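Local coordinates for hypothetical protein (Bacteroides eggerthii, PDB 4JGL) that is of unknown function but adopts a streptavidin-like beta fold extended by two extra alpha helices and binds calcium in the crystal, at residues R62-Y70 with T82-P91; G94-K102 with R156-V164. All coordinates share one frame; numbering follows the deposited sequence.

Contact 1: residues R62-Y70 with T82-P91; sequences RGAYGINIY and TPGHFVMIVP
Phe-86 brings CE1 of its ring obliquely to within 3.5 Å of Gly-66 CA. Its CG stands anti to the backbone N (chi1 178°), which carries the ring toward the neighbouring strand, where Gly-66 has no side chain in the way. On the same face, in the conformer modelled here, Asn-68 OD1 comes to the edge of this ring, 3.2 Å from Phe-86 CD1, while the amide and ring planes stand 65° apart. On the opposite face the middle of the row is aliphatic. Ile-67, in its modelled conformer, meets Ile-89 CD1 to CD1 at 4.2 Å, and Ile-69 CD1 meets Val-87 CG2 at 4.0 Å; Phe-160 packs on Ile-67, and Leu-163 on Ile-69 and Val-87. Between the faces, Tyr-65/Ile-89 and Ile-67/Val-87 each exchange two backbone hydrogen bonds. A water donates to both Gly-63 O and Ile-89 O at the open end of the hairpin. Farther along, Ile-69 faces both Gly-84 and His-85, a classic beta bulge; the His-85 N to Ile-69 O bond is longer, 3.1 Å. Tyr-70 CE2 then lies 4.0 Å from Pro-83 CG, and its OH bonds Pro-110 O. Such pairing is that of an antiparallel beta hairpin, here within the curled sheet of a streptavidin-like fold.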
loop_
_atom_site.group_PDB
_atom_site.type_symbol
_atom_site.label_atom_id
_atom_site.label_comp_id
_atom_site.label_asym_id
_atom_site.label_seq_id
_atom_site.Cartn_x
_atom_site.Cartn_y
_atom_site.Cartn_z
ATOM N N ARG A 62 -14.719 -4.210 5.846
ATOM C CA ARG A 62 -15.689 -5.311 5.749
ATOM C C ARG A 62 -15.685 -6.042 4.405
ATOM O O ARG A 62 -16.741 -6.332 3.826
ATOM C CB ARG A 62 -17.076 -4.820 6.118
ATOM C CG ARG A 62 -17.397 -5.127 7.585
ATOM C CD ARG A 62 -18.812 -4.722 7.965
ATOM N NE ARG A 62 -19.186 -3.459 7.345
ATOM C CZ ARG A 62 -18.666 -2.271 7.646
ATOM N NH1 ARG A 62 -17.718 -2.140 8.583
ATOM N NH2 ARG A 62 -19.101 -1.203 6.991
ATOM N N GLY A 63 -14.483 -6.374 3.940
ATOM C CA GLY A 63 -14.289 -7.127 2.716
ATOM C C GLY A 63 -14.192 -6.344 1.420
ATOM O O GLY A 63 -13.836 -6.910 0.384
ATOM N N ALA A 64 -14.493 -5.056 1.482
ATOM C CA ALA A 64 -14.275 -4.161 0.364
ATOM C C ALA A 64 -12.853 -3.637 0.496
ATOM O O ALA A 64 -12.368 -3.424 1.611
ATOM C CB ALA A 64 -15.253 -3.021 0.376
ATOM N N TYR A 65 -12.199 -3.425 -0.634
ATOM C CA TYR A 65 -10.826 -2.929 -0.616
ATOM C C TYR A 65 -10.739 -1.540 -1.220
ATOM O O TYR A 65 -11.366 -1.246 -2.254
ATOM C CB TYR A 65 -9.883 -3.823 -1.385
ATOM C CG TYR A 65 -9.770 -5.228 -0.874
ATOM C CD1 TYR A 65 -9.733 -5.506 0.466
ATOM C CD2 TYR A 65 -9.633 -6.279 -1.756
ATOM C CE1 TYR A 65 -9.640 -6.825 0.951
ATOM C CE2 TYR A 65 -9.499 -7.592 -1.295
ATOM C CZ TYR A 65 -9.518 -7.840 0.060
ATOM O OH TYR A 65 -9.398 -9.126 0.554
ATOM N N GLY A 66 -9.962 -0.692 -0.565
ATOM C CA GLY A 66 -9.651 0.637 -1.061
ATOM C C GLY A 66 -8.152 0.699 -1.270
ATOM O O GLY A 66 -7.387 0.518 -0.332
ATOM N N ILE A 67 -7.744 0.895 -2.505
ATOM C CA ILE A 67 -6.341 0.843 -2.863
ATOM C C ILE A 67 -5.874 2.162 -3.454
ATOM O O ILE A 67 -6.338 2.600 -4.513
ATOM C CB ILE A 67 -6.043 -0.301 -3.836
ATOM C CG1 ILE A 67 -6.633 -1.608 -3.299
ATOM C CG2 ILE A 67 -4.525 -0.414 -4.059
ATOM C CD1 ILE A 67 -6.497 -2.762 -4.233
ATOM N N ASN A 68 -4.961 2.803 -2.757
ATOM C CA ASN A 68 -4.300 3.972 -3.315
ATOM C C ASN A 68 -3.110 3.534 -4.171
ATOM O O ASN A 68 -2.271 2.744 -3.713
ATOM C CB ASN A 68 -3.833 4.926 -2.203
ATOM C CG ASN A 68 -4.921 5.907 -1.743
ATOM O OD1 ASN A 68 -5.781 6.311 -2.519
ATOM N ND2 ASN A 68 -4.871 6.299 -0.462
ATOM N N ILE A 69 -3.067 4.035 -5.400
ATOM C CA ILE A 69 -1.915 3.876 -6.282
ATOM C C ILE A 69 -1.131 5.170 -6.180
ATOM O O ILE A 69 -1.604 6.246 -6.594
ATOM C CB ILE A 69 -2.314 3.639 -7.739
ATOM C CG1 ILE A 69 -3.148 2.367 -7.895
ATOM C CG2 ILE A 69 -1.043 3.531 -8.598
ATOM C CD1 ILE A 69 -3.821 2.260 -9.273
ATOM N N TYR A 70 0.042 5.081 -5.567
ATOM C CA TYR A 70 1.016 6.163 -5.481
ATOM C C TYR A 70 2.075 5.928 -6.534
ATOM O O TYR A 70 2.435 4.778 -6.813
ATOM C CB TYR A 70 1.734 6.172 -4.114
ATOM C CG TYR A 70 0.881 6.582 -2.934
ATOM C CD1 TYR A 70 0.085 5.684 -2.229
ATOM C CD2 TYR A 70 0.927 7.875 -2.466
ATOM C CE1 TYR A 70 -0.660 6.118 -1.134
ATOM C CE2 TYR A 70 0.194 8.292 -1.406
ATOM C CZ TYR A 70 -0.616 7.432 -0.743
ATOM O OH TYR A 70 -1.350 7.878 0.354
ATOM N N THR A 82 3.883 9.852 -3.942
ATOM C CA THR A 82 2.972 10.923 -4.351
ATOM C C THR A 82 1.622 10.333 -4.780
ATOM O O THR A 82 1.581 9.393 -5.549
ATOM C CB THR A 82 3.566 11.708 -5.531
ATOM O OG1 THR A 82 4.846 12.239 -5.153
ATOM C CG2 THR A 82 2.634 12.835 -5.987
ATOM N N PRO A 83 0.512 10.864 -4.257
ATOM C CA PRO A 83 -0.787 10.322 -4.606
ATOM C C PRO A 83 -1.037 10.261 -6.097
ATOM O O PRO A 83 -0.558 11.123 -6.850
ATOM C CB PRO A 83 -1.770 11.274 -3.931
ATOM C CG PRO A 83 -1.009 11.857 -2.799
ATOM C CD PRO A 83 0.413 11.922 -3.238
ATOM N N GLY A 84 -1.770 9.243 -6.507
ATOM C CA GLY A 84 -2.097 9.026 -7.900
ATOM C C GLY A 84 -3.587 8.830 -8.079
ATOM O O GLY A 84 -4.322 9.779 -8.337
ATOM N N HIS A 85 -4.042 7.592 -7.889
ATOM C CA HIS A 85 -5.432 7.214 -8.051
ATOM C C HIS A 85 -5.857 6.350 -6.890
ATOM O O HIS A 85 -5.030 5.809 -6.169
ATOM C CB HIS A 85 -5.641 6.479 -9.382
ATOM C CG HIS A 85 -5.595 7.387 -10.566
ATOM N ND1 HIS A 85 -4.412 7.898 -11.050
ATOM C CD2 HIS A 85 -6.584 7.915 -11.323
ATOM C CE1 HIS A 85 -4.680 8.702 -12.069
ATOM N NE2 HIS A 85 -5.988 8.719 -12.262
ATOM N N PHE A 86 -7.163 6.203 -6.740
ATOM C CA PHE A 86 -7.796 5.361 -5.736
ATOM C C PHE A 86 -8.741 4.404 -6.424
ATOM O O PHE A 86 -9.609 4.823 -7.192
ATOM C CB PHE A 86 -8.553 6.236 -4.741
ATOM C CG PHE A 86 -9.290 5.449 -3.694
ATOM C CD1 PHE A 86 -8.629 4.832 -2.664
ATOM C CD2 PHE A 86 -10.660 5.302 -3.792
ATOM C CE1 PHE A 86 -9.338 4.069 -1.720
ATOM C CE2 PHE A 86 -11.357 4.591 -2.824
ATOM C CZ PHE A 86 -10.677 3.975 -1.823
ATOM N N VAL A 87 -8.574 3.126 -6.141
ATOM C CA VAL A 87 -9.398 2.075 -6.683
ATOM C C VAL A 87 -10.205 1.473 -5.564
ATOM O O VAL A 87 -9.653 1.115 -4.525
ATOM C CB VAL A 87 -8.554 0.975 -7.320
ATOM C CG1 VAL A 87 -9.436 -0.125 -7.909
ATOM C CG2 VAL A 87 -7.627 1.554 -8.384
HETATM N N MSE A 88 -11.511 1.367 -5.755
HETATM C CA MSE A 88 -12.390 0.761 -4.774
HETATM C C MSE A 88 -12.942 -0.528 -5.371
HETATM O O MSE A 88 -13.389 -0.540 -6.514
HETATM C CB MSE A 88 -13.490 1.762 -4.414
HETATM C CG MSE A 88 -14.351 1.409 -3.214
HETATM SE SE MSE A 88 -15.462 2.951 -2.604
HETATM C CE MSE A 88 -16.765 2.940 -4.043
ATOM N N ILE A 89 -12.883 -1.609 -4.592
ATOM C CA ILE A 89 -13.310 -2.931 -5.018
ATOM C C ILE A 89 -14.334 -3.445 -4.017
ATOM O O ILE A 89 -13.982 -3.723 -2.872
ATOM C CB ILE A 89 -12.142 -3.920 -5.135
ATOM C CG1 ILE A 89 -11.059 -3.338 -6.044
ATOM C CG2 ILE A 89 -12.640 -5.268 -5.645
ATOM C CD1 ILE A 89 -9.846 -4.233 -6.289
ATOM N N VAL A 90 -15.592 -3.489 -4.429
ATOM C CA VAL A 90 -16.701 -3.735 -3.525
ATOM C C VAL A 90 -17.406 -5.030 -3.909
ATOM O O VAL A 90 -17.986 -5.098 -4.981
ATOM C CB VAL A 90 -17.716 -2.567 -3.530
ATOM C CG1 VAL A 90 -18.857 -2.846 -2.577
ATOM C CG2 VAL A 90 -17.038 -1.265 -3.150
ATOM N N PRO A 91 -17.384 -6.045 -3.034
ATOM C CA PRO A 91 -18.113 -7.269 -3.330
ATOM C C PRO A 91 -19.619 -7.078 -3.312
ATOM O O PRO A 91 -20.152 -6.344 -2.481
ATOM C CB PRO A 91 -17.672 -8.222 -2.213
ATOM C CG PRO A 91 -16.393 -7.707 -1.731
ATOM C CD PRO A 91 -16.464 -6.201 -1.894
HETATM O O HOH W 1 -13.023 -6.776 -2.350
#

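Contact 2: residues G94-K102 with R156-V164; sequences GDKLEITIK and RCAEFKNLV. With EDO (1,2-ethanediol), chain E.
Helix 158-165, at the C-terminal end of the chain, packs against the sheet through strand 96-103, the segment axes approaching to 8.8 Å and running 29° apart. Alternate strand residues Leu-97, Ile-99 and Ile-101 point toward the helix. Just before the helix, Arg-156 bends at chi3 (-65°), bringing NH1 to the backbone O of Asp-95 in a 3.0 Å hydrogen bond that is nearly straight at the proton. That oxygen lies in the guanidinium plane, but the donor sits well above the carbonyl plane. Leu-97 CD1 covers one guanidinium face, 3.8 Å above it and toward the rim, and also reaches 3.6 Å from SG of Cys-157, the helix N-cap residue. A salt bridge from NH2 to Asp-154 fixes the other end of the guanidinium. The fold is streptavidin-like with two extra alpha helices; this helix and helix 142-153, whose Leu-151 touches Cys-157 and Phe-160, are probably that pair. Ile-99 pushes CD1 to 3.7 Å from Arg-156 O, while Glu-159 runs antiparallel alongside it, its CB and CG against Ile-99 CG2. The Glu-159 carboxylate ends beside Ile-99 O, acceptor against acceptor. One turn on, Leu-163 and Ile-101 meet tip to tip, CD2 to CD1 3.7 Å. Lys-161 NZ holds a 1,2-ethanediol, probably from the crystallisation liquor, and forms a salt bridge with Asp-165.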
loop_
_atom_site.group_PDB
_atom_site.type_symbol
_atom_site.label_atom_id
_atom_site.label_comp_id
_atom_site.label_asym_id
_atom_site.label_seq_id
_atom_site.Cartn_x
_atom_site.Cartn_y
_atom_site.Cartn_z
ATOM N N GLY A 94 -23.582 -12.837 -5.441
ATOM C CA GLY A 94 -23.255 -13.753 -6.529
ATOM C C GLY A 94 -21.838 -13.599 -7.044
ATOM O O GLY A 94 -21.600 -13.663 -8.259
ATOM N N ASP A 95 -20.907 -13.385 -6.112
ATOM C CA ASP A 95 -19.474 -13.298 -6.409
ATOM C C ASP A 95 -19.104 -12.224 -7.452
ATOM O O ASP A 95 -18.113 -12.348 -8.166
ATOM C CB ASP A 95 -18.929 -14.688 -6.783
ATOM C CG ASP A 95 -19.128 -15.706 -5.662
ATOM O OD1 ASP A 95 -19.144 -15.297 -4.475
ATOM O OD2 ASP A 95 -19.277 -16.912 -5.961
ATOM N N LYS A 96 -19.885 -11.146 -7.496
ATOM C CA LYS A 96 -19.570 -10.014 -8.348
ATOM C C LYS A 96 -18.706 -9.011 -7.568
ATOM O O LYS A 96 -18.757 -8.959 -6.344
ATOM C CB LYS A 96 -20.857 -9.352 -8.855
ATOM C CG LYS A 96 -21.643 -10.224 -9.856
ATOM N N LEU A 97 -17.918 -8.241 -8.310
ATOM C CA LEU A 97 -17.150 -7.117 -7.747
ATOM C C LEU A 97 -17.470 -5.851 -8.499
ATOM O O LEU A 97 -17.526 -5.844 -9.725
ATOM C CB LEU A 97 -15.661 -7.351 -7.876
ATOM C CG LEU A 97 -15.078 -8.579 -7.202
ATOM C CD1 LEU A 97 -13.612 -8.660 -7.567
ATOM C CD2 LEU A 97 -15.321 -8.530 -5.711
ATOM N N GLU A 98 -17.695 -4.765 -7.763
ATOM C CA GLU A 98 -17.776 -3.450 -8.345
ATOM C C GLU A 98 -16.408 -2.778 -8.208
ATOM O O GLU A 98 -15.913 -2.592 -7.092
ATOM C CB GLU A 98 -18.830 -2.598 -7.639
ATOM C CG GLU A 98 -20.228 -3.143 -7.732
ATOM C CD GLU A 98 -21.249 -2.305 -6.987
ATOM O OE1 GLU A 98 -20.895 -1.375 -6.243
ATOM O OE2 GLU A 98 -22.436 -2.606 -7.113
ATOM N N ILE A 99 -15.833 -2.367 -9.324
ATOM C CA ILE A 99 -14.521 -1.742 -9.346
ATOM C C ILE A 99 -14.663 -0.337 -9.916
ATOM O O ILE A 99 -15.168 -0.153 -11.028
ATOM C CB ILE A 99 -13.486 -2.557 -10.131
ATOM C CG1 ILE A 99 -13.303 -3.933 -9.491
ATOM C CG2 ILE A 99 -12.157 -1.838 -10.159
ATOM C CD1 ILE A 99 -12.341 -4.864 -10.208
ATOM N N THR A 100 -14.252 0.655 -9.130
ATOM C CA THR A 100 -14.329 2.047 -9.538
ATOM C C THR A 100 -13.004 2.729 -9.257
ATOM O O THR A 100 -12.271 2.320 -8.345
ATOM C CB THR A 100 -15.470 2.790 -8.862
ATOM O OG1 THR A 100 -15.298 2.759 -7.449
ATOM C CG2 THR A 100 -16.816 2.211 -9.239
ATOM N N ILE A 101 -12.712 3.755 -10.038
ATOM C CA ILE A 101 -11.448 4.443 -9.982
ATOM C C ILE A 101 -11.670 5.955 -9.894
ATOM O O ILE A 101 -12.538 6.488 -10.592
ATOM C CB ILE A 101 -10.585 4.086 -11.207
ATOM C CG1 ILE A 101 -10.424 2.558 -11.340
ATOM C CG2 ILE A 101 -9.263 4.802 -11.159
ATOM C CD1 ILE A 101 -10.025 2.076 -12.771
ATOM N N LYS A 102 -10.922 6.616 -9.012
ATOM C CA LYS A 102 -10.962 8.067 -8.812
ATOM C C LYS A 102 -9.525 8.593 -8.860
ATOM O O LYS A 102 -8.598 7.927 -8.405
ATOM C CB LYS A 102 -11.560 8.429 -7.432
ATOM C CG LYS A 102 -13.018 8.049 -7.202
ATOM C CD LYS A 102 -13.954 9.228 -7.442
ATOM C CE LYS A 102 -15.167 9.181 -6.515
ATOM N NZ LYS A 102 -15.876 10.504 -6.415
ATOM N N ARG A 156 -12.020 -11.571 -12.134
ATOM C CA ARG A 156 -12.968 -10.459 -11.986
ATOM C C ARG A 156 -12.325 -9.068 -11.882
ATOM O O ARG A 156 -13.029 -8.035 -11.899
ATOM C CB ARG A 156 -13.805 -10.681 -10.732
ATOM C CG ARG A 156 -14.550 -12.027 -10.698
ATOM C CD ARG A 156 -15.166 -12.252 -9.349
ATOM N NE ARG A 156 -14.142 -12.380 -8.317
ATOM C CZ ARG A 156 -14.377 -12.457 -7.013
ATOM N NH1 ARG A 156 -15.612 -12.407 -6.536
ATOM N NH2 ARG A 156 -13.352 -12.568 -6.166
ATOM N N CYS A 157 -10.997 -9.025 -11.762
ATOM C CA CYS A 157 -10.283 -7.787 -11.448
ATOM C C CYS A 157 -9.500 -7.200 -12.595
ATOM O O CYS A 157 -8.627 -6.378 -12.385
ATOM C CB CYS A 157 -9.344 -8.010 -10.269
ATOM S SG CYS A 157 -10.250 -8.284 -8.773
ATOM N N ALA A 158 -9.842 -7.566 -13.821
ATOM C CA ALA A 158 -9.174 -6.987 -14.974
ATOM C C ALA A 158 -9.122 -5.472 -14.978
ATOM O O ALA A 158 -8.120 -4.883 -15.328
ATOM C CB ALA A 158 -9.821 -7.488 -16.267
ATOM N N GLU A 159 -10.197 -4.820 -14.558
ATOM C CA GLU A 159 -10.226 -3.369 -14.536
ATOM C C GLU A 159 -9.102 -2.817 -13.653
ATOM O O GLU A 159 -8.489 -1.792 -13.951
ATOM C CB GLU A 159 -11.589 -2.924 -14.013
ATOM C CG GLU A 159 -11.904 -1.481 -14.179
ATOM C CD GLU A 159 -13.384 -1.154 -13.924
ATOM O OE1 GLU A 159 -14.224 -2.065 -13.716
ATOM O OE2 GLU A 159 -13.702 0.047 -13.928
ATOM N N PHE A 160 -8.852 -3.504 -12.536
ATOM C CA PHE A 160 -7.763 -3.120 -11.632
ATOM C C PHE A 160 -6.385 -3.457 -12.189
ATOM O O PHE A 160 -5.503 -2.613 -12.192
ATOM C CB PHE A 160 -8.000 -3.779 -10.266
ATOM C CG PHE A 160 -6.876 -3.614 -9.265
ATOM C CD1 PHE A 160 -6.329 -2.376 -8.968
ATOM C CD2 PHE A 160 -6.407 -4.709 -8.593
ATOM C CE1 PHE A 160 -5.347 -2.249 -8.004
ATOM C CE2 PHE A 160 -5.427 -4.575 -7.636
ATOM C CZ PHE A 160 -4.879 -3.352 -7.369
ATOM N N LYS A 161 -6.220 -4.683 -12.653
ATOM C CA LYS A 161 -4.961 -5.129 -13.244
ATOM C C LYS A 161 -4.571 -4.218 -14.401
ATOM O O LYS A 161 -3.428 -3.781 -14.495
ATOM C CB LYS A 161 -5.077 -6.575 -13.713
ATOM C CG LYS A 161 -3.767 -7.162 -14.273
ATOM C CD LYS A 161 -3.930 -8.614 -14.713
ATOM C CE LYS A 161 -2.598 -9.263 -15.110
ATOM N NZ LYS A 161 -1.805 -8.405 -15.991
ATOM N N ASN A 162 -5.543 -3.903 -15.257
ATOM C CA ASN A 162 -5.268 -3.074 -16.433
ATOM C C ASN A 162 -4.895 -1.655 -16.058
ATOM O O ASN A 162 -4.017 -1.062 -16.654
ATOM C CB ASN A 162 -6.460 -3.050 -17.398
ATOM C CG ASN A 162 -6.729 -4.402 -18.050
ATOM O OD1 ASN A 162 -5.880 -5.289 -18.050
ATOM N ND2 ASN A 162 -7.934 -4.568 -18.593
ATOM N N LEU A 163 -5.562 -1.081 -15.053
ATOM C CA LEU A 163 -5.168 0.235 -14.576
ATOM C C LEU A 163 -3.704 0.272 -14.141
ATOM O O LEU A 163 -2.970 1.198 -14.463
ATOM C CB LEU A 163 -6.059 0.678 -13.398
ATOM C CG LEU A 163 -5.656 1.979 -12.694
ATOM C CD1 LEU A 163 -5.770 3.191 -13.613
ATOM C CD2 LEU A 163 -6.515 2.175 -11.457
ATOM N N VAL A 164 -3.297 -0.727 -13.368
ATOM C CA VAL A 164 -1.934 -0.786 -12.881
ATOM C C VAL A 164 -0.956 -1.035 -14.040
ATOM O O VAL A 164 0.041 -0.345 -14.165
ATOM C CB VAL A 164 -1.789 -1.834 -11.778
ATOM C CG1 VAL A 164 -0.307 -2.069 -11.424
ATOM C CG2 VAL A 164 -2.555 -1.376 -10.520
HETATM C C1 EDO E . 0.727 -6.367 -11.637
HETATM O O1 EDO E . 1.653 -7.458 -11.546
HETATM C C2 EDO E . -0.492 -6.863 -12.390
HETATM O O2 EDO E . -0.096 -7.248 -13.711
#

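How the contacts relate
Contacts 1 and 2 follow one another along the chain, and their centres lie about 10 Å apart on the same side of the chain's centre. Strand 78-92, the second strand of the hairpin in contact 1, is the antiparallel neighbour of strand 96-103 in contact 2, so both belong to one curled sheet. Probable backbone hydrogen bonds join them: Phe-86 N lies 2.8 Å from Lys-102 O, and Val-90 O is equally far from Glu-98 N. Helix 158-165 spans both, with Leu-163 CD2 packed 3.3 Å from Val-87 CG2. Four successive strands, 54-61 to 96-103, thus meet one helix, which brings the C-terminal part of the chain back onto the sheet.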